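Local coordinates for beta-alanyl-CoA:ammonia lyase 2 (Clostridium propionicum, PDB 4MZQ), which probably catalyses the reversible elimination of ammonia from beta-alanyl-CoA to give acryloyl-CoA, and binds zinc, at residues E39-V44 with Q81-K86; D47-L52 with G120-A125. All coordinates share one frame; numbering follows the deposited sequence.

Contact 1 of 2, residues E39-V44 with Q81-K86; sequences ELMVYV and QSYTCK. With 1VU (propionyl Coenzyme A), chain M.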
loop_
_atom_site.group_PDB
_atom_site.type_symbol
_atom_site.label_atom_id
_atom_site.label_comp_id
_atom_site.label_asym_id
_atom_site.label_seq_id
_atom_site.Cartn_x
_atom_site.Cartn_y
_atom_site.Cartn_z
ATOM N N GLU A 39 -9.357 13.007 15.009
ATOM C CA GLU A 39 -9.137 14.453 15.001
ATOM C C GLU A 39 -10.074 15.129 16.007
ATOM O O GLU A 39 -9.675 16.035 16.726
ATOM C CB GLU A 39 -9.328 15.032 13.590
ATOM C CG GLU A 39 -8.831 16.468 13.427
ATOM C CD GLU A 39 -8.921 16.992 11.989
ATOM O OE1 GLU A 39 -9.060 16.172 11.058
ATOM O OE2 GLU A 39 -8.846 18.229 11.801
ATOM N N LEU A 40 -11.318 14.668 16.077
ATOM C CA LEU A 40 -12.263 15.198 17.051
ATOM C C LEU A 40 -11.742 15.011 18.480
ATOM O O LEU A 40 -11.855 15.907 19.315
ATOM C CB LEU A 40 -13.624 14.527 16.887
ATOM C CG LEU A 40 -14.431 14.902 15.636
ATOM C CD1 LEU A 40 -15.586 13.936 15.500
ATOM C CD2 LEU A 40 -14.929 16.346 15.704
ATOM N N MET A 41 -11.166 13.847 18.750
ATOM C CA MET A 41 -10.647 13.563 20.076
ATOM C C MET A 41 -9.403 14.387 20.407
ATOM O O MET A 41 -9.229 14.817 21.548
ATOM C CB MET A 41 -10.377 12.062 20.207
ATOM C CG MET A 41 -11.659 11.211 20.123
ATOM S SD MET A 41 -12.892 11.597 21.387
ATOM C CE MET A 41 -13.962 12.711 20.457
ATOM N N VAL A 42 -8.556 14.649 19.417
ATOM C CA VAL A 42 -7.390 15.496 19.650
ATOM C C VAL A 42 -7.867 16.872 20.122
ATOM O O VAL A 42 -7.350 17.436 21.090
ATOM C CB VAL A 42 -6.519 15.628 18.386
ATOM C CG1 VAL A 42 -5.396 16.643 18.597
ATOM C CG2 VAL A 42 -5.928 14.287 17.992
ATOM N N TYR A 43 -8.895 17.380 19.462
ATOM C CA TYR A 43 -9.404 18.713 19.743
ATOM C C TYR A 43 -10.161 18.794 21.062
ATOM O O TYR A 43 -10.072 19.798 21.750
ATOM C CB TYR A 43 -10.317 19.193 18.614
ATOM C CG TYR A 43 -9.602 19.363 17.288
ATOM C CD1 TYR A 43 -8.222 19.507 17.232
ATOM C CD2 TYR A 43 -10.319 19.389 16.097
ATOM C CE1 TYR A 43 -7.563 19.663 16.020
ATOM C CE2 TYR A 43 -9.675 19.546 14.889
ATOM C CZ TYR A 43 -8.305 19.671 14.852
ATOM O OH TYR A 43 -7.695 19.826 13.634
ATOM N N VAL A 44 -10.909 17.755 21.423
ATOM C CA VAL A 44 -11.728 17.863 22.633
ATOM C C VAL A 44 -10.955 17.541 23.918
ATOM O O VAL A 44 -11.262 18.114 24.953
ATOM C CB VAL A 44 -13.005 16.969 22.547
ATOM C CG1 VAL A 44 -12.703 15.505 22.879
ATOM C CG2 VAL A 44 -14.090 17.500 23.464
ATOM N N GLN A 81 -15.636 8.783 30.100
ATOM C CA GLN A 81 -14.477 8.392 29.319
ATOM C C GLN A 81 -14.869 8.116 27.873
ATOM O O GLN A 81 -14.014 7.773 27.059
ATOM C CB GLN A 81 -13.802 7.164 29.945
ATOM C CG GLN A 81 -13.207 7.461 31.324
ATOM C CD GLN A 81 -12.486 6.273 31.916
ATOM O OE1 GLN A 81 -11.279 6.314 32.142
ATOM N NE2 GLN A 81 -13.223 5.197 32.165
ATOM N N SER A 82 -16.150 8.281 27.550
ATOM C CA SER A 82 -16.610 8.051 26.178
ATOM C C SER A 82 -17.106 9.341 25.538
ATOM O O SER A 82 -17.467 10.298 26.219
ATOM C CB SER A 82 -17.709 6.983 26.123
ATOM O OG SER A 82 -18.974 7.534 26.457
ATOM N N TYR A 83 -17.076 9.353 24.212
ATOM C CA TYR A 83 -17.502 10.477 23.386
ATOM C C TYR A 83 -18.296 9.880 22.249
ATOM O O TYR A 83 -17.796 9.012 21.548
ATOM C CB TYR A 83 -16.311 11.276 22.820
ATOM C CG TYR A 83 -15.282 11.685 23.855
ATOM C CD1 TYR A 83 -14.407 10.751 24.404
ATOM C CD2 TYR A 83 -15.179 13.003 24.270
ATOM C CE1 TYR A 83 -13.474 11.114 25.358
ATOM C CE2 TYR A 83 -14.252 13.376 25.232
ATOM C CZ TYR A 83 -13.393 12.429 25.762
ATOM O OH TYR A 83 -12.455 12.787 26.706
ATOM N N THR A 84 -19.529 10.331 22.068
ATOM C CA THR A 84 -20.382 9.790 21.018
ATOM C C THR A 84 -20.437 10.772 19.854
ATOM O O THR A 84 -20.688 11.960 20.040
ATOM C CB THR A 84 -21.781 9.490 21.551
ATOM O OG1 THR A 84 -21.673 8.620 22.686
ATOM C CG2 THR A 84 -22.636 8.816 20.481
ATOM N N CYS A 85 -20.176 10.253 18.660
ATOM C CA CYS A 85 -20.050 11.054 17.451
ATOM C C CYS A 85 -20.962 10.555 16.347
ATOM O O CYS A 85 -21.347 9.387 16.319
ATOM C CB CYS A 85 -18.596 11.038 16.955
ATOM S SG CYS A 85 -17.396 11.606 18.199
ATOM N N LYS A 86 -21.301 11.460 15.437
ATOM C CA LYS A 86 -21.996 11.105 14.212
ATOM C C LYS A 86 -21.074 11.336 13.030
ATOM O O LYS A 86 -20.229 12.238 13.043
ATOM C CB LYS A 86 -23.291 11.907 14.045
ATOM C CG LYS A 86 -24.405 11.471 14.992
ATOM C CD LYS A 86 -25.668 11.063 14.238
ATOM C CE LYS A 86 -26.782 10.703 15.207
ATOM N NZ LYS A 86 -26.305 9.760 16.246
HETATM O O14 1VU M . -19.581 6.342 31.076
HETATM P P2 1VU M . -18.581 6.656 29.979
HETATM O O15 1VU M . -17.151 6.635 30.446
HETATM O O16 1VU M . -18.965 7.849 29.137
HETATM O O13 1VU M . -18.757 5.435 28.933
HETATM C C23 1VU M . -18.156 4.154 29.132
HETATM C C22 1VU M . -18.956 3.161 28.320
HETATM O O12 1VU M . -20.383 3.346 28.411
HETATM C C16 1VU M . -18.423 3.439 26.921
HETATM N N2 1VU M . -18.500 2.295 26.003
HETATM C C21 1VU M . -19.092 2.371 24.818
HETATM N N6 1VU M . -19.731 3.381 24.202
HETATM C C20 1VU M . -20.258 3.174 22.987
HETATM N N5 1VU M . -20.169 1.993 22.368
HETATM C C19 1VU M . -19.530 0.961 22.955
HETATM N N4 1VU M . -19.439 -0.229 22.330
HETATM C C18 1VU M . -18.978 1.139 24.209
HETATM N N3 1VU M . -18.308 0.334 25.064
HETATM C C17 1VU M . -18.017 1.058 26.169
HETATM O O11 1VU M . -17.033 3.713 27.080
HETATM C C15 1VU M . -16.790 4.095 28.441
HETATM C C14 1VU M . -15.847 3.081 29.088
HETATM O O10 1VU M . -16.443 1.778 29.142
HETATM P P1 1VU M . -15.642 0.566 29.826
HETATM O O8 1VU M . -15.150 1.051 31.173
HETATM O O9 1VU M . -16.451 -0.695 29.737
HETATM O O7 1VU M . -14.375 0.511 28.827
HETATM P P 1VU M . -13.723 -0.871 28.342
HETATM O O5 1VU M . -13.293 -1.647 29.570
HETATM O O6 1VU M . -14.629 -1.476 27.292
HETATM O O4 1VU M . -12.391 -0.321 27.643
HETATM C C13 1VU M . -12.519 0.436 26.438
HETATM C C10 1VU M . -11.258 0.241 25.603
HETATM C C11 1VU M . -11.278 1.217 24.425
HETATM C C12 1VU M . -10.022 0.460 26.472
HETATM C C9 1VU M . -11.283 -1.210 25.123
HETATM O O3 1VU M . -12.613 -1.537 24.693
HETATM C C8 1VU M . -10.306 -1.453 24.005
HETATM O O2 1VU M . -9.101 -1.437 24.201
HETATM N N1 1VU M . -10.858 -1.713 22.830
HETATM C C7 1VU M . -10.126 -1.698 21.574
HETATM C C6 1VU M . -10.080 -0.274 21.049
HETATM C C5 1VU M . -9.348 -0.216 19.725
HETATM O O1 1VU M . -8.322 -0.866 19.572
HETATM N N 1VU M . -9.892 0.567 18.785
HETATM C C4 1VU M . -9.340 0.654 17.432
HETATM C C3 1VU M . -7.987 1.375 17.320
HETATM S S 1VU M . -8.122 3.153 17.668
#

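Contact 2 of 2, residues D47-L52 with G120-A125; sequences DISLFL and GSLFIA. With 1VU (propionyl Coenzyme A), chain M.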
loop_
_atom_site.group_PDB
_atom_site.type_symbol
_atom_site.label_atom_id
_atom_site.label_comp_id
_atom_site.label_asym_id
_atom_site.label_seq_id
_atom_site.Cartn_x
_atom_site.Cartn_y
_atom_site.Cartn_z
ATOM N N ASP A 47 -5.938 13.773 22.971
ATOM C CA ASP A 47 -5.473 12.396 22.870
ATOM C C ASP A 47 -6.009 11.796 21.583
ATOM O O ASP A 47 -7.112 12.151 21.155
ATOM C CB ASP A 47 -5.932 11.567 24.075
ATOM C CG ASP A 47 -5.156 10.276 24.217
ATOM O OD1 ASP A 47 -5.563 9.270 23.598
ATOM O OD2 ASP A 47 -4.121 10.266 24.932
ATOM N N ILE A 48 -5.247 10.909 20.955
ATOM C CA ILE A 48 -5.728 10.295 19.717
ATOM C C ILE A 48 -6.875 9.306 19.973
ATOM O O ILE A 48 -7.612 8.990 19.049
ATOM C CB ILE A 48 -4.606 9.580 18.916
ATOM C CG1 ILE A 48 -3.909 8.484 19.733
ATOM C CG2 ILE A 48 -3.608 10.592 18.388
ATOM C CD1 ILE A 48 -3.104 7.510 18.838
ATOM N N SER A 49 -7.013 8.838 21.215
ATOM C CA SER A 49 -8.160 8.039 21.665
ATOM C C SER A 49 -8.155 6.616 21.105
ATOM O O SER A 49 -7.334 6.268 20.253
ATOM C CB SER A 49 -9.495 8.723 21.304
ATOM O OG SER A 49 -9.983 8.261 20.042
ATOM N N LEU A 50 -9.061 5.791 21.627
ATOM C CA LEU A 50 -9.343 4.484 21.049
ATOM C C LEU A 50 -10.795 4.410 20.591
ATOM O O LEU A 50 -11.722 4.819 21.313
ATOM C CB LEU A 50 -9.056 3.363 22.058
ATOM C CG LEU A 50 -7.603 3.227 22.530
ATOM C CD1 LEU A 50 -7.521 2.362 23.791
ATOM C CD2 LEU A 50 -6.720 2.640 21.430
ATOM N N PHE A 51 -11.018 3.859 19.408
ATOM C CA PHE A 51 -12.386 3.705 18.938
ATOM C C PHE A 51 -13.075 2.574 19.702
ATOM O O PHE A 51 -12.573 1.452 19.758
ATOM C CB PHE A 51 -12.402 3.442 17.431
ATOM C CG PHE A 51 -13.481 4.188 16.707
ATOM C CD1 PHE A 51 -13.188 5.339 15.998
ATOM C CD2 PHE A 51 -14.793 3.748 16.753
ATOM C CE1 PHE A 51 -14.177 6.041 15.338
ATOM C CE2 PHE A 51 -15.795 4.444 16.097
ATOM C CZ PHE A 51 -15.488 5.594 15.387
ATOM N N LEU A 52 -14.233 2.863 20.281
ATOM C CA LEU A 52 -14.987 1.848 21.028
ATOM C C LEU A 52 -15.839 0.950 20.132
ATOM O O LEU A 52 -15.986 -0.248 20.383
ATOM C CB LEU A 52 -15.917 2.507 22.051
ATOM C CG LEU A 52 -15.262 3.215 23.236
ATOM C CD1 LEU A 52 -16.172 4.304 23.761
ATOM C CD2 LEU A 52 -14.929 2.218 24.336
ATOM N N GLY A 120 -20.775 6.497 16.112
ATOM C CA GLY A 120 -19.707 5.723 16.713
ATOM C C GLY A 120 -19.185 6.445 17.927
ATOM O O GLY A 120 -19.421 7.642 18.079
ATOM N N SER A 121 -18.451 5.726 18.770
ATOM C CA SER A 121 -17.976 6.290 20.018
ATOM C C SER A 121 -16.497 6.025 20.204
ATOM O O SER A 121 -15.986 4.996 19.758
ATOM C CB SER A 121 -18.755 5.709 21.197
ATOM O OG SER A 121 -20.123 6.071 21.128
ATOM N N LEU A 122 -15.824 6.943 20.880
ATOM C CA LEU A 122 -14.400 6.815 21.143
ATOM C C LEU A 122 -14.133 7.002 22.631
ATOM O O LEU A 122 -14.945 7.582 23.349
ATOM C CB LEU A 122 -13.604 7.839 20.314
ATOM C CG LEU A 122 -13.778 7.725 18.791
ATOM C CD1 LEU A 122 -14.911 8.637 18.340
ATOM C CD2 LEU A 122 -12.495 8.087 18.047
ATOM N N PHE A 123 -12.974 6.518 23.067
ATOM C CA PHE A 123 -12.585 6.419 24.468
ATOM C C PHE A 123 -11.292 7.185 24.728
ATOM O O PHE A 123 -10.318 7.016 24.007
ATOM C CB PHE A 123 -12.411 4.944 24.822
ATOM C CG PHE A 123 -11.824 4.681 26.186
ATOM C CD1 PHE A 123 -12.656 4.560 27.290
ATOM C CD2 PHE A 123 -10.460 4.500 26.357
ATOM C CE1 PHE A 123 -12.139 4.293 28.546
ATOM C CE2 PHE A 123 -9.928 4.234 27.621
ATOM C CZ PHE A 123 -10.772 4.128 28.713
ATOM N N ILE A 124 -11.290 8.009 25.774
ATOM C CA ILE A 124 -10.051 8.536 26.320
ATOM C C ILE A 124 -10.074 8.293 27.820
ATOM O O ILE A 124 -10.945 8.808 28.511
ATOM C CB ILE A 124 -9.872 10.040 26.049
ATOM C CG1 ILE A 124 -10.008 10.334 24.554
ATOM C CG2 ILE A 124 -8.508 10.515 26.572
ATOM C CD1 ILE A 124 -9.921 11.816 24.227
ATOM N N ALA A 125 -9.146 7.475 28.307
ATOM C CA ALA A 125 -9.036 7.212 29.734
ATOM C C ALA A 125 -8.934 8.530 30.495
ATOM O O ALA A 125 -8.317 9.480 30.010
ATOM C CB ALA A 125 -7.822 6.324 30.022
HETATM O O14 1VU M . -19.581 6.342 31.076
HETATM P P2 1VU M . -18.581 6.656 29.979
HETATM O O15 1VU M . -17.151 6.635 30.446
HETATM O O16 1VU M . -18.965 7.849 29.137
HETATM O O13 1VU M . -18.757 5.435 28.933
HETATM C C23 1VU M . -18.156 4.154 29.132
HETATM C C22 1VU M . -18.956 3.161 28.320
HETATM O O12 1VU M . -20.383 3.346 28.411
HETATM C C16 1VU M . -18.423 3.439 26.921
HETATM N N2 1VU M . -18.500 2.295 26.003
HETATM C C21 1VU M . -19.092 2.371 24.818
HETATM N N6 1VU M . -19.731 3.381 24.202
HETATM C C20 1VU M . -20.258 3.174 22.987
HETATM N N5 1VU M . -20.169 1.993 22.368
HETATM C C19 1VU M . -19.530 0.961 22.955
HETATM N N4 1VU M . -19.439 -0.229 22.330
HETATM C C18 1VU M . -18.978 1.139 24.209
HETATM N N3 1VU M . -18.308 0.334 25.064
HETATM C C17 1VU M . -18.017 1.058 26.169
HETATM O O11 1VU M . -17.033 3.713 27.080
HETATM C C15 1VU M . -16.790 4.095 28.441
HETATM C C14 1VU M . -15.847 3.081 29.088
HETATM O O10 1VU M . -16.443 1.778 29.142
HETATM P P1 1VU M . -15.642 0.566 29.826
HETATM O O8 1VU M . -15.150 1.051 31.173
HETATM O O9 1VU M . -16.451 -0.695 29.737
HETATM O O7 1VU M . -14.375 0.511 28.827
HETATM P P 1VU M . -13.723 -0.871 28.342
HETATM O O5 1VU M . -13.293 -1.647 29.570
HETATM O O6 1VU M . -14.629 -1.476 27.292
HETATM O O4 1VU M . -12.391 -0.321 27.643
HETATM C C13 1VU M . -12.519 0.436 26.438
HETATM C C10 1VU M . -11.258 0.241 25.603
HETATM C C11 1VU M . -11.278 1.217 24.425
HETATM C C12 1VU M . -10.022 0.460 26.472
HETATM C C9 1VU M . -11.283 -1.210 25.123
HETATM O O3 1VU M . -12.613 -1.537 24.693
HETATM C C8 1VU M . -10.306 -1.453 24.005
HETATM O O2 1VU M . -9.101 -1.437 24.201
HETATM N N1 1VU M . -10.858 -1.713 22.830
HETATM C C7 1VU M . -10.126 -1.698 21.574
HETATM C C6 1VU M . -10.080 -0.274 21.049
HETATM C C5 1VU M . -9.348 -0.216 19.725
HETATM O O1 1VU M . -8.322 -0.866 19.572
HETATM N N 1VU M . -9.892 0.567 18.785
HETATM C C4 1VU M . -9.340 0.654 17.432
HETATM C C3 1VU M . -7.987 1.375 17.320
HETATM S S 1VU M . -8.122 3.153 17.668
#

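Contact 1 of 2, residues E39-V44 with Q81-K86
Met-41 and Leu-40 on the helix face Tyr-83 and Cys-85 on the strand, where the two axes approach to 10.7 Å and run at 131° to each other. The CA atoms of Met-41 and Tyr-83 stay 8.2 Å apart, so side chains alone fill the gap, and no hydrogen bond crosses it. Met-41 reaches the ring by bending: after CG leaves anti to the carbonyl carbon, the chain turns again at chi2 (-59°) and brings its sulfur over one face of Tyr-83. SD sits 3.8 Å from the Tyr-83 ring centroid, 26° off the normal and displaced toward CG, a Met-aromatic contact; the terminal CE carries on past the Tyr-83 CB. Val-44 meets the same ring obliquely, its CG1 lying 3.5 Å from Tyr-83 CE2. Two residues further along the strand, Leu-40 CD1 touches Cys-85 SG at 4.0 Å, with the methyl of Met-41 also near that sulfur.

The Tyr-83 hydroxyl is not part of this apolar layer: it is hydrogen-bonded to Asp-45, a zinc ligand just beyond the helix segment. Strand alternation sends Ser-82 the other way, to propionyl-CoA. There the 3'-phosphate is gripped by Gln-81 N, 2.7 Å from O15, and by Ser-82, whose OG lies 2.7 Å from O16 while its backbone N makes a longer bond to the same oxygen.

Around this contact, Ile-75 of strand 68-78 touches both Met-41 and Val-44, Leu-122 of strand 106-123 packs on Met-41 and Cys-85, and Val-6 of strand 4-11 lies against Leu-40. The helix is thus laid across several neighbouring strands of one curved antiparallel sheet that wraps round it, as in the hot-dog fold.

Contact 2 of 2, residues D47-L52 with G120-A125
Leu-50 and Phe-123 form an antiparallel hydrogen-bonded pair: Leu-50 N gives a nearly straight bond (167°) to Phe-123 O at 3.0 Å, and Phe-123 N returns one to Leu-50 O at 2.7 Å. The pairing continues with Leu-52 N to Ser-121 O, 2.8 Å. Between them Phe-51 and Leu-122 make a non-hydrogen-bonded pair, and Phe-51 O instead accepts the pantetheine amide N of propionyl-CoA at 3.0 Å.

Before the strand begins, Asp-47 OD1 takes the Ser-49 backbone N at 2.8 Å on its anti side, an Asx turn. Its OD2 is bonded to Thr-104 of the second subunit, so both carboxylate oxygens are used. Ser-49 OG donates to Ile-48 O at 2.7 Å, while Ser-121 OG has a weak bond to Thr-84 OG1.

On one face of the sheet Leu-122 CG stands 4.0 Å from the Phe-51 ring centroid in a CH-pi contact. On the other, Phe-123, with CG anti to the backbone N (172°), offers a ring face to the ligand's gem-dimethyl group; Leu-50 CD1 touches the same methyls. Edge strand 50-59 is bonded onward to the third subunit, which also binds the CoA, a CoA-binding site between subunits, as is usual for hot-dog enzymes.

The centres of contacts 1 and 2 lie 7 Å apart, and adjacent strands join them: Tyr-83 N is 2.9 Å from Leu-122 O and Cys-85 N is 2.8 Å from Gly-120 O, both probable hydrogen bonds. On the helix side, Met-41 CG packs on Ser-49 OG at 3.4 Å. Propionyl-CoA spans the pair, its 3'-phosphate on 81-86 and its pantetheine arm along contact 2, with the sulfur 3.8 Å from Leu-50 CA. The zinc ligands border both: the Tyr-83 side chain comes to about 3 Å from those of Asp-45 and His-142, and that of Ile-124 to about 4 Å from Asp-45.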